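Local structure of Abbfa_003403 (Acinetobacter baumannii, 4ZXH) at residues Ile574-Thr586 with Leu592-Ala604. The protein is a four-domain nonribosomal peptide synthetase whose condensation, adenylation, carrier and thioesterase domains probably select and join building blocks and release the finished small peptide. Numbering follows the deposited sequence.
Sequences IEDAEPKVILTQT and LNVSVPRLDINQA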
ATOM      1  N   ILE A 574     -11.187 -11.190  44.540  1.00 34.79           N
ATOM      2  CA  ILE A 574     -11.694 -11.663  45.827  1.00 36.30           C
ATOM      3  C   ILE A 574     -12.911 -10.859  46.225  1.00 37.81           C
ATOM      4  O   ILE A 574     -13.930 -11.424  46.600  1.00 37.22           O
ATOM      5  CB  ILE A 574     -10.663 -11.530  46.976  1.00 43.36           C
ATOM      6  CG1 ILE A 574      -9.339 -12.253  46.675  1.00 40.79           C
ATOM      7  CG2 ILE A 574     -11.269 -12.021  48.276  1.00 35.84           C
ATOM      8  CD1 ILE A 574      -9.479 -13.699  46.478  1.00 36.27           C
ATOM      9  N   GLU A 575     -12.791  -9.533  46.110  1.00 35.91           N
ATOM     10  CA  GLU A 575     -13.794  -8.599  46.599  1.00 32.52           C
ATOM     11  C   GLU A 575     -15.116  -8.673  45.830  1.00 42.44           C
ATOM     12  O   GLU A 575     -16.200  -8.570  46.419  1.00 47.68           O
ATOM     13  CB  GLU A 575     -13.246  -7.176  46.543  1.00 38.53           C
ATOM     14  CG  GLU A 575     -14.185  -6.150  47.160  1.00 59.54           C
ATOM     15  CD  GLU A 575     -13.547  -4.784  47.335  1.00 80.49           C
ATOM     16  OE1 GLU A 575     -12.505  -4.518  46.695  1.00 87.63           O
ATOM     17  OE2 GLU A 575     -14.081  -3.981  48.135  1.00 86.86           O
ATOM     18  N   ASP A 576     -15.021  -8.838  44.515  1.00 39.23           N
ATOM     19  CA  ASP A 576     -16.198  -8.918  43.661  1.00 41.31           C
ATOM     20  C   ASP A 576     -16.875 -10.291  43.779  1.00 41.84           C
ATOM     21  O   ASP A 576     -18.109 -10.387  43.806  1.00 40.55           O
ATOM     22  CB  ASP A 576     -15.802  -8.628  42.207  1.00 40.86           C
ATOM     23  CG  ASP A 576     -16.984  -8.680  41.235  1.00 40.06           C
ATOM     24  OD1 ASP A 576     -17.786  -7.715  41.174  1.00 41.21           O
ATOM     25  OD2 ASP A 576     -17.097  -9.689  40.509  1.00 36.11           O
ATOM     26  N   ALA A 577     -16.062 -11.344  43.862  1.00 36.33           N
ATOM     27  CA  ALA A 577     -16.572 -12.714  43.831  1.00 35.00           C
ATOM     28  C   ALA A 577     -17.098 -13.181  45.186  1.00 41.93           C
ATOM     29  O   ALA A 577     -17.891 -14.119  45.249  1.00 44.63           O
ATOM     30  CB  ALA A 577     -15.485 -13.677  43.326  1.00 26.99           C
ATOM     31  N   GLU A 578     -16.666 -12.522  46.259  1.00 41.01           N
ATOM     32  CA  GLU A 578     -17.106 -12.847  47.617  1.00 37.82           C
ATOM     33  C   GLU A 578     -17.091 -14.346  47.911  1.00 41.27           C
ATOM     34  O   GLU A 578     -18.103 -14.897  48.322  1.00 40.74           O
ATOM     35  CB  GLU A 578     -18.507 -12.289  47.855  1.00 36.07           C
ATOM     36  CG  GLU A 578     -18.571 -10.779  47.675  1.00 58.08           C
ATOM     37  CD  GLU A 578     -19.984 -10.215  47.698  1.00 72.91           C
ATOM     38  OE1 GLU A 578     -20.949 -10.978  47.470  1.00 76.85           O
ATOM     39  OE2 GLU A 578     -20.123  -8.998  47.941  1.00 77.55           O
ATOM     40  N   PRO A 579     -15.936 -15.007  47.715  1.00 35.70           N
ATOM     41  CA  PRO A 579     -15.875 -16.469  47.843  1.00 29.68           C
ATOM     42  C   PRO A 579     -15.981 -16.967  49.282  1.00 28.31           C
ATOM     43  O   PRO A 579     -15.575 -16.280  50.232  1.00 30.03           O
ATOM     44  CB  PRO A 579     -14.504 -16.814  47.255  1.00 26.46           C
ATOM     45  CG  PRO A 579     -13.674 -15.597  47.505  1.00 33.24           C
ATOM     46  CD  PRO A 579     -14.598 -14.409  47.548  1.00 36.04           C
ATOM     47  N   LYS A 580     -16.531 -18.166  49.431  1.00 31.07           N
ATOM     48  CA  LYS A 580     -16.718 -18.780  50.740  1.00 35.16           C
ATOM     49  C   LYS A 580     -15.380 -19.070  51.382  1.00 34.90           C
ATOM     50  O   LYS A 580     -15.210 -18.901  52.581  1.00 33.29           O
ATOM     51  CB  LYS A 580     -17.513 -20.079  50.613  1.00 29.99           C
ATOM     52  CG  LYS A 580     -17.810 -20.776  51.922  1.00 26.88           C
ATOM     53  CD  LYS A 580     -18.825 -19.992  52.720  1.00 34.50           C
ATOM     54  CE  LYS A 580     -19.643 -20.883  53.661  1.00 37.07           C
ATOM     55  NZ  LYS A 580     -20.796 -21.525  52.951  1.00 48.47           N
ATOM     56  N   VAL A 581     -14.440 -19.524  50.559  1.00 31.51           N
ATOM     57  CA  VAL A 581     -13.146 -19.987  51.021  1.00 28.59           C
ATOM     58  C   VAL A 581     -12.158 -19.841  49.874  1.00 33.19           C
ATOM     59  O   VAL A 581     -12.568 -19.732  48.718  1.00 39.86           O
ATOM     60  CB  VAL A 581     -13.209 -21.467  51.510  1.00 32.35           C
ATOM     61  CG1 VAL A 581     -13.159 -22.430  50.337  1.00 37.06           C
ATOM     62  CG2 VAL A 581     -12.080 -21.771  52.460  1.00 40.34           C
ATOM     63  N   ILE A 582     -10.866 -19.811  50.189  1.00 38.30           N
ATOM     64  CA  ILE A 582      -9.810 -19.870  49.167  1.00 34.84           C
ATOM     65  C   ILE A 582      -9.026 -21.164  49.354  1.00 34.63           C
ATOM     66  O   ILE A 582      -8.407 -21.369  50.406  1.00 33.15           O
ATOM     67  CB  ILE A 582      -8.844 -18.664  49.255  1.00 33.70           C
ATOM     68  CG1 ILE A 582      -9.556 -17.356  48.883  1.00 31.61           C
ATOM     69  CG2 ILE A 582      -7.623 -18.887  48.380  1.00 29.59           C
ATOM     70  CD1 ILE A 582      -8.782 -16.117  49.289  1.00 27.61           C
ATOM     71  N   LEU A 583      -9.093 -22.054  48.365  1.00 29.78           N
ATOM     72  CA  LEU A 583      -8.395 -23.336  48.453  1.00 31.49           C
ATOM     73  C   LEU A 583      -7.033 -23.145  47.826  1.00 39.91           C
ATOM     74  O   LEU A 583      -6.926 -22.855  46.639  1.00 43.34           O
ATOM     75  CB  LEU A 583      -9.180 -24.458  47.754  1.00 26.99           C
ATOM     76  CG  LEU A 583      -8.594 -25.881  47.720  1.00 35.33           C
ATOM     77  CD1 LEU A 583      -8.620 -26.601  49.068  1.00 26.13           C
ATOM     78  CD2 LEU A 583      -9.290 -26.712  46.647  1.00 33.62           C
ATOM     79  N   THR A 584      -5.995 -23.287  48.636  1.00 40.17           N
ATOM     80  CA  THR A 584      -4.633 -22.979  48.211  1.00 38.24           C
ATOM     81  C   THR A 584      -3.684 -24.068  48.711  1.00 38.75           C
ATOM     82  O   THR A 584      -4.132 -25.080  49.230  1.00 40.37           O
ATOM     83  CB  THR A 584      -4.211 -21.608  48.739  1.00 40.76           C
ATOM     84  OG1 THR A 584      -2.844 -21.355  48.402  1.00 48.33           O
ATOM     85  CG2 THR A 584      -4.383 -21.556  50.254  1.00 32.87           C
ATOM     86  N   GLN A 585      -2.379 -23.891  48.560  1.00 41.30           N
ATOM     87  CA  GLN A 585      -1.462 -24.926  49.034  1.00 44.50           C
ATOM     88  C   GLN A 585      -0.590 -24.374  50.146  1.00 48.33           C
ATOM     89  O   GLN A 585      -0.533 -23.162  50.338  1.00 41.92           O
ATOM     90  CB  GLN A 585      -0.610 -25.497  47.884  1.00 46.18           C
ATOM     91  CG  GLN A 585       0.153 -24.482  47.053  1.00 57.11           C
ATOM     92  CD  GLN A 585       0.661 -25.059  45.738  1.00 60.04           C
ATOM     93  OE1 GLN A 585      -0.127 -25.455  44.867  1.00 53.36           O
ATOM     94  NE2 GLN A 585       1.984 -25.120  45.591  1.00 66.01           N
ATOM     95  N   THR A 586       0.082 -25.270  50.871  1.00 55.46           N
ATOM     96  CA  THR A 586       0.834 -24.930  52.087  1.00 53.72           C
ATOM     97  C   THR A 586       1.699 -23.678  51.978  1.00 55.34           C
ATOM     98  O   THR A 586       1.550 -22.748  52.774  1.00 55.21           O
ATOM     99  CB  THR A 586       1.745 -26.090  52.501  1.00 56.66           C
ATOM    100  OG1 THR A 586       0.999 -27.314  52.478  1.00 55.34           O
ATOM    101  CG2 THR A 586       2.326 -25.847  53.890  1.00 53.84           C
ATOM    102  N   LEU A 592      -1.481 -13.749  50.596  1.00 93.34           N
ATOM    103  CA  LEU A 592      -2.318 -12.557  50.523  1.00 85.28           C
ATOM    104  C   LEU A 592      -2.898 -12.248  51.899  1.00 85.89           C
ATOM    105  O   LEU A 592      -3.301 -13.156  52.639  1.00 79.77           O
ATOM    106  CB  LEU A 592      -3.443 -12.730  49.489  1.00 78.17           C
ATOM    107  N   ASN A 593      -2.897 -10.962  52.249  1.00 86.03           N
ATOM    108  CA  ASN A 593      -3.611 -10.488  53.426  1.00 79.06           C
ATOM    109  C   ASN A 593      -5.045 -10.208  52.999  1.00 73.55           C
ATOM    110  O   ASN A 593      -5.351  -9.140  52.446  1.00 73.28           O
ATOM    111  CB  ASN A 593      -2.953  -9.239  54.030  1.00 74.95           C
ATOM    112  N   VAL A 594      -5.910 -11.200  53.211  1.00 64.56           N
ATOM    113  CA  VAL A 594      -7.313 -11.080  52.842  1.00 59.06           C
ATOM    114  C   VAL A 594      -8.210 -11.543  53.976  1.00 58.33           C
ATOM    115  O   VAL A 594      -7.854 -12.427  54.757  1.00 61.87           O
ATOM    116  CB  VAL A 594      -7.647 -11.881  51.550  1.00 48.06           C
ATOM    117  CG1 VAL A 594      -7.098 -11.164  50.317  1.00 44.35           C
ATOM    118  CG2 VAL A 594      -7.108 -13.309  51.640  1.00 48.62           C
ATOM    119  N   SER A 595      -9.379 -10.924  54.066  1.00 57.33           N
ATOM    120  CA  SER A 595     -10.342 -11.265  55.095  1.00 55.21           C
ATOM    121  C   SER A 595     -11.256 -12.382  54.596  1.00 51.89           C
ATOM    122  O   SER A 595     -12.473 -12.225  54.523  1.00 54.40           O
ATOM    123  CB  SER A 595     -11.144 -10.027  55.487  1.00 65.06           C
ATOM    124  OG  SER A 595     -10.301  -9.065  56.107  1.00 75.29           O
ATOM    125  N   VAL A 596     -10.645 -13.505  54.232  1.00 48.25           N
ATOM    126  CA  VAL A 596     -11.354 -14.647  53.668  1.00 45.99           C
ATOM    127  C   VAL A 596     -10.676 -15.929  54.132  1.00 42.59           C
ATOM    128  O   VAL A 596      -9.463 -16.042  54.046  1.00 48.30           O
ATOM    129  CB  VAL A 596     -11.377 -14.607  52.119  1.00 30.36           C
ATOM    130  CG1 VAL A 596     -11.850 -15.928  51.554  1.00 28.80           C
ATOM    131  CG2 VAL A 596     -12.239 -13.473  51.615  1.00 30.54           C
ATOM    132  N   PRO A 597     -11.457 -16.896  54.641  1.00 43.32           N
ATOM    133  CA  PRO A 597     -10.894 -18.166  55.111  1.00 39.89           C
ATOM    134  C   PRO A 597     -10.070 -18.879  54.052  1.00 30.26           C
ATOM    135  O   PRO A 597     -10.405 -18.832  52.871  1.00 43.88           O
ATOM    136  CB  PRO A 597     -12.134 -18.984  55.469  1.00 31.07           C
ATOM    137  CG  PRO A 597     -13.148 -17.979  55.816  1.00 33.11           C
ATOM    138  CD  PRO A 597     -12.910 -16.825  54.885  1.00 42.02           C
ATOM    139  N   ARG A 598      -8.996 -19.532  54.486  1.00 33.88           N
ATOM    140  CA  ARG A 598      -8.117 -20.262  53.585  1.00 42.61           C
ATOM    141  C   ARG A 598      -8.086 -21.726  54.009  1.00 39.70           C
ATOM    142  O   ARG A 598      -8.139 -22.024  55.194  1.00 40.51           O
ATOM    143  CB  ARG A 598      -6.710 -19.647  53.593  1.00 48.90           C
ATOM    144  CG  ARG A 598      -6.725 -18.152  53.909  1.00 63.91           C
ATOM    145  CD  ARG A 598      -5.558 -17.735  54.809  1.00 83.91           C
ATOM    146  NE  ARG A 598      -5.698 -16.357  55.280  1.00 94.32           N
ATOM    147  CZ  ARG A 598      -4.971 -15.330  54.846  1.00106.96           C
ATOM    148  NH1 ARG A 598      -4.036 -15.506  53.915  1.00113.41           N
ATOM    149  NH2 ARG A 598      -5.182 -14.115  55.341  1.00107.23           N
ATOM    150  N   LEU A 599      -8.036 -22.624  53.030  1.00 29.17           N
ATOM    151  CA  LEU A 599      -7.893 -24.052  53.266  1.00 29.38           C
ATOM    152  C   LEU A 599      -6.692 -24.634  52.529  1.00 44.28           C
ATOM    153  O   LEU A 599      -6.509 -24.412  51.331  1.00 40.18           O
ATOM    154  CB  LEU A 599      -9.140 -24.795  52.823  1.00 42.11           C
ATOM    155  CG  LEU A 599     -10.335 -24.767  53.752  1.00 37.38           C
ATOM    156  CD1 LEU A 599     -11.476 -25.455  53.034  1.00 27.69           C
ATOM    157  CD2 LEU A 599      -9.989 -25.473  55.029  1.00 30.01           C
ATOM    158  N   ASP A 600      -5.883 -25.395  53.249  1.00 44.15           N
ATOM    159  CA  ASP A 600      -4.727 -26.042  52.653  1.00 45.74           C
ATOM    160  C   ASP A 600      -5.123 -27.378  52.040  1.00 40.00           C
ATOM    161  O   ASP A 600      -5.498 -28.311  52.751  1.00 44.74           O
ATOM    162  CB  ASP A 600      -3.631 -26.227  53.705  1.00 51.89           C
ATOM    163  CG  ASP A 600      -2.375 -26.874  53.147  1.00 50.76           C
ATOM    164  OD1 ASP A 600      -2.316 -27.104  51.916  1.00 47.23           O
ATOM    165  OD2 ASP A 600      -1.444 -27.148  53.949  1.00 44.94           O
ATOM    166  N   ILE A 601      -5.012 -27.469  50.722  1.00 35.82           N
ATOM    167  CA  ILE A 601      -5.394 -28.676  49.986  1.00 45.31           C
ATOM    168  C   ILE A 601      -4.544 -29.903  50.342  1.00 47.56           C
ATOM    169  O   ILE A 601      -4.965 -31.043  50.138  1.00 50.01           O
ATOM    170  CB  ILE A 601      -5.316 -28.444  48.462  1.00 41.93           C
ATOM    171  CG1 ILE A 601      -6.132 -29.486  47.706  1.00 40.18           C
ATOM    172  CG2 ILE A 601      -3.889 -28.476  47.986  1.00 43.10           C
ATOM    173  CD1 ILE A 601      -6.097 -29.281  46.209  1.00 44.23           C
ATOM    174  N   ASN A 602      -3.353 -29.680  50.882  1.00 47.46           N
ATOM    175  CA  ASN A 602      -2.511 -30.800  51.284  1.00 53.21           C
ATOM    176  C   ASN A 602      -3.059 -31.491  52.527  1.00 56.43           C
ATOM    177  O   ASN A 602      -2.709 -32.636  52.807  1.00 68.37           O
ATOM    178  CB  ASN A 602      -1.077 -30.332  51.536  1.00 60.63           C
ATOM    179  CG  ASN A 602      -0.397 -29.804  50.277  1.00 62.72           C
ATOM    180  OD1 ASN A 602      -0.497 -30.405  49.201  1.00 63.94           O
ATOM    181  ND2 ASN A 602       0.288 -28.663  50.406  1.00 56.88           N
ATOM    182  N   GLN A 603      -3.914 -30.786  53.268  1.00 52.29           N
ATOM    183  CA  GLN A 603      -4.495 -31.297  54.508  1.00 48.41           C
ATOM    184  C   GLN A 603      -5.696 -32.157  54.218  1.00 46.62           C
ATOM    185  O   GLN A 603      -6.193 -32.864  55.091  1.00 59.10           O
ATOM    186  CB  GLN A 603      -4.905 -30.157  55.437  1.00 53.89           C
ATOM    187  CG  GLN A 603      -3.740 -29.452  56.073  1.00 63.98           C
ATOM    188  CD  GLN A 603      -2.658 -30.426  56.469  1.00 71.87           C
ATOM    189  OE1 GLN A 603      -1.635 -30.540  55.788  1.00 73.71           O
ATOM    190  NE2 GLN A 603      -2.888 -31.163  57.557  1.00 74.53           N
ATOM    191  N   ALA A 604      -6.175 -32.072  52.988  1.00 47.84           N
ATOM    192  CA  ALA A 604      -7.284 -32.905  52.553  1.00 49.79           C
ATOM    193  C   ALA A 604      -6.863 -34.357  52.611  1.00 63.49           C
ATOM    194  O   ALA A 604      -5.816 -34.725  52.079  1.00 67.19           O
ATOM    195  CB  ALA A 604      -7.723 -32.529  51.142  1.00 30.78           C
TER
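The carboxylate of Asp600 and the carboxamide of Asn602 both reach the hydroxyl of Thr586, just past the end of a parallel strand pair, 581-584 beside 598-600, in the adenylation domain. Thr586 OG1 gives its proton to Asp600 OD2 at 2.9 Å, on the syn side and 21° out of the carboxylate plane, while Asn602 ND2 approaches the same hydroxyl oxygen almost in its own amide plane. The other carboxylate oxygen, Asp600 OD1, is met from above the carboxylate plane by the backbone N of Asn602, closing an Asx turn. In the loop before strand 598-600, Val594 CG2 lies over one face of the Arg598 guanidinium, offset toward its rim, and Arg598 NH1 bonds the carbonyl of the poorly ordered Leu592, linking that loop to the strand.

Strand 598-600 forms one edge of a four-stranded parallel sheet, with 581-584 between it and 533-537. Four backbone bonds join the pair in a ladder, from Ile582 N to Pro597 O (2.9 Å) as far as Ile601 N to Thr584 O (3.0 Å). On the face carrying Leu583 and Leu599, Val581 CG2 sits 3.7 Å from Leu599 CG, the two side chains crossing at about a right angle, and Leu583 CD1 packs on Ile601 CB. Helices 509-525 and 543-553 touch this side, through Tyr522 on Leu599 and Ala547 on Ile601.

Apolar packing continues on the face of Ile582. With CG1 of Val596 anti to its backbone N (chi1 168°), that methyl rests against CG1 and CD1 of Ile582; the other branch, Val596 CG2, turns to the last turn of helix 567-577 and meets Ile574 CG2 at 3.8 Å.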